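Local coordinates for protein type VI secretion system component (Escherichia coli O6, PDB 2P5Z) that forms part of the type VI secretion system and resembles the T4 bacteriophage tail proteins gp27 and gp5, consistent with a role in a tail-like injection apparatus, at residues V135-I138 against L139-H143; S317-S320 against L321-P324; R300-H303 against E304-N308. One frame throughout, in Å; residues are numbered along the deposited sequence.

All three contacts are local and fall within the part of the chain related to phage baseplate hubs. Contact 3 lies within helix 298-308, and contact 1 at the C-terminal end of helix 131-140 and the residues after it; both pair acids with bases four residues apart. Both are partly buried; in contact 1 the charged pairs lie on the more exposed side, whereas in contact 3 the acid E304 is itself buried and bound to R374. Contact 2 is largely buried, within the loop between strands 311-317 and 326-330, where serine hydroxyls and leucines replace the charged pairs. Helix 298-308 leads into strand 311-317, yet contacts 2 and 3 have nearest atoms about 12 Å apart. The centres of contacts 1 and 2 lie about 31 Å apart.

Contact 1: residues V135-I138 against L139-H143; sequences VEKI and LRERH
Backbone bonds from R140 N to E136 O, from E141 N to K137 O and from L139 N to V135 O follow the i to i+4 spacing of an alpha helix, here the C-terminal end of helix 131-140. The bond from L139 N to V135 O measures 3.0 Å and is close to linear, with an N-H...O angle of 172°. The same spacing places E136 beside R140, the two side chains running the same way. E136 carries CG anti to the backbone N (chi1 -174°), and the arginine chain is extended from CG to NE. R140 NE gives its hydrogen to E136 OE2 at 2.6 Å, in the guanidinium plane and on the anti lone pair, the one turned away from OE1. NH1 of R140 adds a weak bond to E136 OE2 at 3.0 Å, so this salt bridge rests on one carboxylate oxygen and the guanidinium edge. A second charged pair, K137 with E141, is modelled with NZ and OE1 in salt-bridge contact, although the separation is very short and the placing of NZ is doubtful. On the inner side V135 CG1 meets L139 CD1 at 4.1 Å, the two side chains lying side by side against F201 of strand 196-202; V135 also touches L179 of helix 171-182. H143 hydrogen-bonds through NE2 to D171, at the start of that helix. Its ring edge is turned to the backbone of the last turn, with H143 CD2 3.2 Å from I138 O.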
loop_
_atom_site.group_PDB
_atom_site.type_symbol
_atom_site.label_atom_id
_atom_site.label_comp_id
_atom_site.label_asym_id
_atom_site.label_seq_id
_atom_site.Cartn_x
_atom_site.Cartn_y
_atom_site.Cartn_z
ATOM N N VAL A 135 22.040 -2.169 18.382
ATOM C CA VAL A 135 21.464 -0.829 18.281
ATOM C C VAL A 135 22.506 0.242 18.645
ATOM O O VAL A 135 22.765 1.178 17.862
ATOM C CB VAL A 135 20.148 -0.699 19.094
ATOM C CG1 VAL A 135 19.700 0.750 19.160
ATOM C CG2 VAL A 135 19.055 -1.542 18.455
ATOM N N GLU A 136 23.164 0.060 19.783
ATOM C CA GLU A 136 24.280 0.932 20.138
ATOM C C GLU A 136 25.396 1.020 19.069
ATOM O O GLU A 136 25.916 2.113 18.793
ATOM C CB GLU A 136 24.855 0.562 21.497
ATOM C CG GLU A 136 25.901 1.552 21.919
ATOM C CD GLU A 136 26.232 1.503 23.379
ATOM O OE1 GLU A 136 25.455 0.885 24.143
ATOM O OE2 GLU A 136 27.267 2.111 23.753
ATOM N N LYS A 137 25.731 -0.111 18.447
ATOM C CA LYS A 137 26.695 -0.109 17.344
ATOM C C LYS A 137 26.238 0.761 16.205
ATOM O O LYS A 137 26.995 1.612 15.761
ATOM C CB LYS A 137 26.978 -1.514 16.809
ATOM C CG LYS A 137 27.981 -2.310 17.598
ATOM C CD LYS A 137 28.344 -3.581 16.837
ATOM C CE LYS A 137 29.832 -3.911 16.952
ATOM N NZ LYS A 137 30.592 -3.280 15.812
ATOM N N ILE A 138 25.001 0.563 15.745
ATOM C CA ILE A 138 24.442 1.369 14.642
ATOM C C ILE A 138 24.475 2.877 14.953
ATOM O O ILE A 138 24.881 3.691 14.104
ATOM C CB ILE A 138 23.005 0.938 14.341
ATOM C CG1 ILE A 138 22.980 -0.480 13.773
ATOM C CG2 ILE A 138 22.341 1.891 13.344
ATOM C CD1 ILE A 138 22.702 -0.503 12.303
ATOM N N LEU A 139 24.084 3.220 16.185
ATOM C CA LEU A 139 24.168 4.591 16.693
ATOM C C LEU A 139 25.587 5.154 16.672
ATOM O O LEU A 139 25.827 6.219 16.068
ATOM C CB LEU A 139 23.558 4.694 18.101
ATOM C CG LEU A 139 22.026 4.526 18.059
ATOM C CD1 LEU A 139 21.364 4.526 19.428
ATOM C CD2 LEU A 139 21.417 5.592 17.165
ATOM N N ARG A 140 26.527 4.420 17.277
ATOM C CA ARG A 140 27.907 4.902 17.397
ATOM C C ARG A 140 28.737 4.845 16.113
ATOM O O ARG A 140 29.462 5.791 15.805
ATOM C CB ARG A 140 28.638 4.178 18.518
ATOM C CG ARG A 140 28.017 4.368 19.902
ATOM C CD ARG A 140 28.889 3.693 20.894
ATOM N NE ARG A 140 28.490 3.816 22.291
ATOM C CZ ARG A 140 28.833 4.834 23.074
ATOM N NH1 ARG A 140 28.447 4.835 24.336
ATOM N NH2 ARG A 140 29.543 5.855 22.595
ATOM N N GLU A 141 28.619 3.764 15.350
ATOM C CA GLU A 141 29.502 3.582 14.195
ATOM C C GLU A 141 29.130 4.433 13.005
ATOM O O GLU A 141 29.841 5.366 12.668
ATOM C CB GLU A 141 29.636 2.105 13.837
ATOM C CG GLU A 141 30.152 1.333 15.027
ATOM C CD GLU A 141 30.170 -0.155 14.852
ATOM O OE1 GLU A 141 30.444 -0.841 15.857
ATOM O OE2 GLU A 141 29.920 -0.650 13.733
ATOM N N ARG A 142 27.995 4.147 12.392
ATOM C CA ARG A 142 27.562 4.886 11.213
ATOM C C ARG A 142 27.019 6.305 11.524
ATOM O O ARG A 142 26.945 7.161 10.653
ATOM C CB ARG A 142 26.541 4.023 10.455
ATOM C CG ARG A 142 26.016 4.586 9.138
ATOM C CD ARG A 142 27.101 4.827 8.095
ATOM N NE ARG A 142 26.490 5.313 6.859
ATOM C CZ ARG A 142 26.711 6.504 6.310
ATOM N NH1 ARG A 142 27.572 7.358 6.858
ATOM N NH2 ARG A 142 26.075 6.832 5.192
ATOM N N HIS A 143 26.641 6.587 12.762
ATOM C CA HIS A 143 25.944 7.862 12.982
ATOM C C HIS A 143 26.603 8.861 13.949
ATOM O O HIS A 143 26.069 9.943 14.172
ATOM C CB HIS A 143 24.436 7.624 13.216
ATOM C CG HIS A 143 23.782 6.894 12.078
ATOM N ND1 HIS A 143 23.479 7.505 10.878
ATOM C CD2 HIS A 143 23.451 5.589 11.925
ATOM C CE1 HIS A 143 22.954 6.620 10.049
ATOM N NE2 HIS A 143 22.925 5.449 10.662
#

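Contact 2: residues S317-S320 against L321-P324; sequences STSS and LLMP
In S319 a chi1 of 169° carries OG to the side of its own carbonyl carbon, where it meets the amides of L321 and L322. S317 has a similar torsion (chi1 -170°), and its OG accepts from S319 N at 3.1 Å, which defines an ST turn. S319 OG then gathers two weak bonds, from L321 N at 3.1 Å and from L322 N at 3.2 Å; the second has an N-H...O angle of only 127°. One hydroxyl thus faces two successive amides as the chain turns, and it has a further weak bond to E228 OE1. The leucines pack back on the serines: L321 CB lies 3.6 Å from S319 OG, while L322 CD2 approaches S317 CB at 4.1 Å. Polar groups here are tied to the chain around E228 and A229, with S317 OG bonded to A229 O and S320 OG to E228 OE2. The turn therefore links the end of strand 311-317 to the residues just before strand 230-237, its antiparallel partner. L322 packs against L360 and F362 of strand 359-366 and L214 of strand 209-214, and the chain then leads on into strand 326-330.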
loop_
_atom_site.group_PDB
_atom_site.type_symbol
_atom_site.label_atom_id
_atom_site.label_comp_id
_atom_site.label_asym_id
_atom_site.label_seq_id
_atom_site.Cartn_x
_atom_site.Cartn_y
_atom_site.Cartn_z
ATOM N N SER A 317 -5.598 19.016 25.026
ATOM C CA SER A 317 -4.934 19.757 26.082
ATOM C C SER A 317 -4.231 21.029 25.607
ATOM O O SER A 317 -4.003 21.229 24.397
ATOM C CB SER A 317 -3.923 18.880 26.810
ATOM O OG SER A 317 -3.461 19.538 27.974
ATOM N N THR A 318 -3.897 21.878 26.584
ATOM C CA THR A 318 -3.112 23.094 26.363
ATOM C C THR A 318 -1.796 23.042 27.130
ATOM O O THR A 318 -0.991 23.969 27.034
ATOM C CB THR A 318 -3.866 24.381 26.825
ATOM O OG1 THR A 318 -4.306 24.235 28.188
ATOM C CG2 THR A 318 -5.045 24.677 25.931
ATOM N N SER A 319 -1.608 21.988 27.923
ATOM C CA SER A 319 -0.351 21.769 28.645
ATOM C C SER A 319 0.848 21.632 27.710
ATOM O O SER A 319 0.838 20.836 26.791
ATOM C CB SER A 319 -0.437 20.528 29.527
ATOM O OG SER A 319 0.849 20.182 30.014
ATOM N N SER A 320 1.884 22.418 27.959
ATOM C CA SER A 320 3.091 22.392 27.152
ATOM C C SER A 320 4.038 21.346 27.709
ATOM O O SER A 320 5.072 21.043 27.110
ATOM C CB SER A 320 3.770 23.740 27.245
ATOM O OG SER A 320 4.094 24.019 28.598
ATOM N N LEU A 321 3.689 20.832 28.881
ATOM C CA LEU A 321 4.456 19.796 29.532
ATOM C C LEU A 321 4.087 18.400 29.013
ATOM O O LEU A 321 4.900 17.474 29.100
ATOM C CB LEU A 321 4.257 19.874 31.048
ATOM C CG LEU A 321 5.046 20.962 31.786
ATOM C CD1 LEU A 321 4.719 20.952 33.275
ATOM C CD2 LEU A 321 6.554 20.800 31.562
ATOM N N LEU A 322 2.875 18.266 28.467
ATOM C CA LEU A 322 2.332 16.969 28.051
ATOM C C LEU A 322 3.062 16.387 26.835
ATOM O O LEU A 322 3.193 17.033 25.790
ATOM C CB LEU A 322 0.829 17.072 27.781
ATOM C CG LEU A 322 0.020 15.836 28.183
ATOM C CD1 LEU A 322 -0.237 15.852 29.672
ATOM C CD2 LEU A 322 -1.300 15.763 27.453
ATOM N N MET A 323 3.526 15.152 26.990
ATOM C CA MET A 323 4.538 14.583 26.115
ATOM C C MET A 323 4.377 13.074 26.131
ATOM O O MET A 323 3.914 12.526 27.127
ATOM C CB MET A 323 5.896 14.913 26.713
ATOM C CG MET A 323 6.928 15.393 25.739
ATOM S SD MET A 323 8.515 15.550 26.580
ATOM C CE MET A 323 8.055 16.254 28.164
ATOM N N PRO A 324 4.763 12.395 25.036
ATOM C CA PRO A 324 4.919 10.948 25.069
ATOM C C PRO A 324 5.933 10.480 26.120
ATOM O O PRO A 324 7.033 11.034 26.230
ATOM C CB PRO A 324 5.439 10.632 23.670
ATOM C CG PRO A 324 4.913 11.708 22.833
ATOM C CD PRO A 324 5.032 12.924 23.688
#

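Contact 3: residues R300-H303 against E304-N308; sequences RIRH and ERYLN
Backbone bonds come first: E304 N to R300 O at 3.1 Å, R305 N to I301 O and L307 N to H303 O continue the i to i+4 pattern of helix 298-308, while Y306 N to R302 O is weak. E304 O accepts twice, from N308 N and from N308 ND2 at 2.7 Å, which reach it from opposite faces of the carbonyl plane.

Among charged groups, R300 and E304 run alongside each other with guanidinium and carboxylate planes 25° apart. R300 NH1 lies 3.7 Å from E304 OE2, a long salt bridge; the stronger partner of this carboxylate is R374, bound through OE1.

Van der Waals contacts of rings, guanidinium groups and alkyl branches complete the set. The R302 guanidinium has Y306 CE2 over the centre of one face, 4.1 Å above it, but the two planes are 57° apart, so they do not stack in parallel. L307 CD2 meets H303 CE1 at 3.8 Å, the two side chains crossing. I301 CG2 touches R305 NH1 at 3.5 Å.

R305 NH1 bonds to S180 O of helix 171-182, and N308 bonds to G372 and R374, so side chains from this helix tie it to both helix 171-182 and the loop around 371-377, before the chain leads into strand 311-317.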
loop_
_atom_site.group_PDB
_atom_site.type_symbol
_atom_site.label_atom_id
_atom_site.label_comp_id
_atom_site.label_asym_id
_atom_site.label_seq_id
_atom_site.Cartn_x
_atom_site.Cartn_y
_atom_site.Cartn_z
ATOM N N ARG A 300 4.665 -13.395 25.759
ATOM C CA ARG A 300 4.318 -12.373 26.737
ATOM C C ARG A 300 4.326 -10.985 26.104
ATOM O O ARG A 300 3.397 -10.206 26.324
ATOM C CB ARG A 300 5.263 -12.419 27.937
ATOM C CG ARG A 300 4.730 -11.708 29.179
ATOM C CD ARG A 300 5.428 -10.401 29.434
ATOM N NE ARG A 300 6.741 -10.572 30.047
ATOM C CZ ARG A 300 7.737 -9.695 29.934
ATOM N NH1 ARG A 300 7.575 -8.591 29.225
ATOM N NH2 ARG A 300 8.904 -9.922 30.519
ATOM N N ILE A 301 5.370 -10.701 25.320
ATOM C CA ILE A 301 5.493 -9.461 24.560
ATOM C C ILE A 301 4.327 -9.326 23.577
ATOM O O ILE A 301 3.690 -8.272 23.521
ATOM C CB ILE A 301 6.862 -9.364 23.795
ATOM C CG1 ILE A 301 8.059 -9.262 24.753
ATOM C CG2 ILE A 301 6.885 -8.188 22.806
ATOM C CD1 ILE A 301 7.955 -8.191 25.808
ATOM N N ARG A 302 4.015 -10.396 22.844
ATOM C CA ARG A 302 2.959 -10.329 21.824
ATOM C C ARG A 302 1.549 -10.187 22.418
ATOM O O ARG A 302 0.638 -9.686 21.759
ATOM C CB ARG A 302 3.041 -11.502 20.836
ATOM C CG ARG A 302 2.454 -12.821 21.336
ATOM C CD ARG A 302 2.203 -13.801 20.202
ATOM N NE ARG A 302 1.925 -13.088 18.956
ATOM C CZ ARG A 302 1.053 -13.481 18.032
ATOM N NH1 ARG A 302 0.340 -14.589 18.206
ATOM N NH2 ARG A 302 0.890 -12.752 16.933
ATOM N N HIS A 303 1.385 -10.596 23.672
ATOM C CA HIS A 303 0.122 -10.423 24.355
ATOM C C HIS A 303 -0.046 -8.982 24.836
ATOM O O HIS A 303 -1.116 -8.396 24.679
ATOM C CB HIS A 303 0.011 -11.388 25.536
ATOM C CG HIS A 303 -1.330 -11.362 26.203
ATOM N ND1 HIS A 303 -1.492 -11.068 27.544
ATOM C CD2 HIS A 303 -2.575 -11.574 25.706
ATOM C CE1 HIS A 303 -2.777 -11.121 27.847
ATOM N NE2 HIS A 303 -3.455 -11.422 26.751
ATOM N N GLU A 304 1.014 -8.430 25.427
ATOM C CA GLU A 304 1.046 -7.034 25.851
ATOM C C GLU A 304 0.808 -6.072 24.677
ATOM O O GLU A 304 0.188 -5.017 24.844
ATOM C CB GLU A 304 2.369 -6.706 26.543
ATOM C CG GLU A 304 2.589 -7.395 27.888
ATOM C CD GLU A 304 3.751 -6.803 28.704
ATOM O OE1 GLU A 304 4.299 -5.733 28.341
ATOM O OE2 GLU A 304 4.119 -7.407 29.731
ATOM N N ARG A 305 1.282 -6.449 23.492
ATOM C CA ARG A 305 1.063 -5.673 22.277
ATOM C C ARG A 305 -0.406 -5.708 21.852
ATOM O O ARG A 305 -0.920 -4.718 21.335
ATOM C CB ARG A 305 1.971 -6.179 21.144
ATOM C CG ARG A 305 2.135 -5.215 19.970
ATOM C CD ARG A 305 2.919 -5.838 18.807
ATOM N NE ARG A 305 4.313 -6.130 19.161
ATOM C CZ ARG A 305 4.893 -7.328 19.082
ATOM N NH1 ARG A 305 6.161 -7.459 19.445
ATOM N NH2 ARG A 305 4.224 -8.389 18.639
ATOM N N TYR A 306 -1.074 -6.845 22.075
ATOM C CA TYR A 306 -2.515 -6.978 21.794
ATOM C C TYR A 306 -3.341 -6.121 22.742
ATOM O O TYR A 306 -4.279 -5.449 22.314
ATOM C CB TYR A 306 -2.986 -8.436 21.852
ATOM C CG TYR A 306 -2.708 -9.219 20.585
ATOM C CD1 TYR A 306 -2.802 -8.610 19.328
ATOM C CD2 TYR A 306 -2.365 -10.574 20.637
ATOM C CE1 TYR A 306 -2.549 -9.327 18.156
ATOM C CE2 TYR A 306 -2.116 -11.300 19.475
ATOM C CZ TYR A 306 -2.210 -10.670 18.240
ATOM O OH TYR A 306 -1.965 -11.384 17.088
ATOM N N LEU A 307 -2.961 -6.137 24.018
ATOM C CA LEU A 307 -3.563 -5.289 25.040
ATOM C C LEU A 307 -3.351 -3.789 24.740
ATOM O O LEU A 307 -4.250 -2.975 24.974
ATOM C CB LEU A 307 -3.012 -5.660 26.419
ATOM C CG LEU A 307 -3.801 -6.634 27.320
ATOM C CD1 LEU A 307 -4.689 -7.628 26.569
ATOM C CD2 LEU A 307 -2.872 -7.371 28.288
ATOM N N ASN A 308 -2.182 -3.447 24.193
ATOM C CA ASN A 308 -1.882 -2.084 23.765
ATOM C C ASN A 308 -2.886 -1.533 22.754
ATOM O O ASN A 308 -3.356 -0.409 22.897
ATOM C CB ASN A 308 -0.443 -1.965 23.212
ATOM C CG ASN A 308 0.575 -1.567 24.289
ATOM O OD1 ASN A 308 1.111 -0.453 24.276
ATOM N ND2 ASN A 308 0.826 -2.471 25.240
#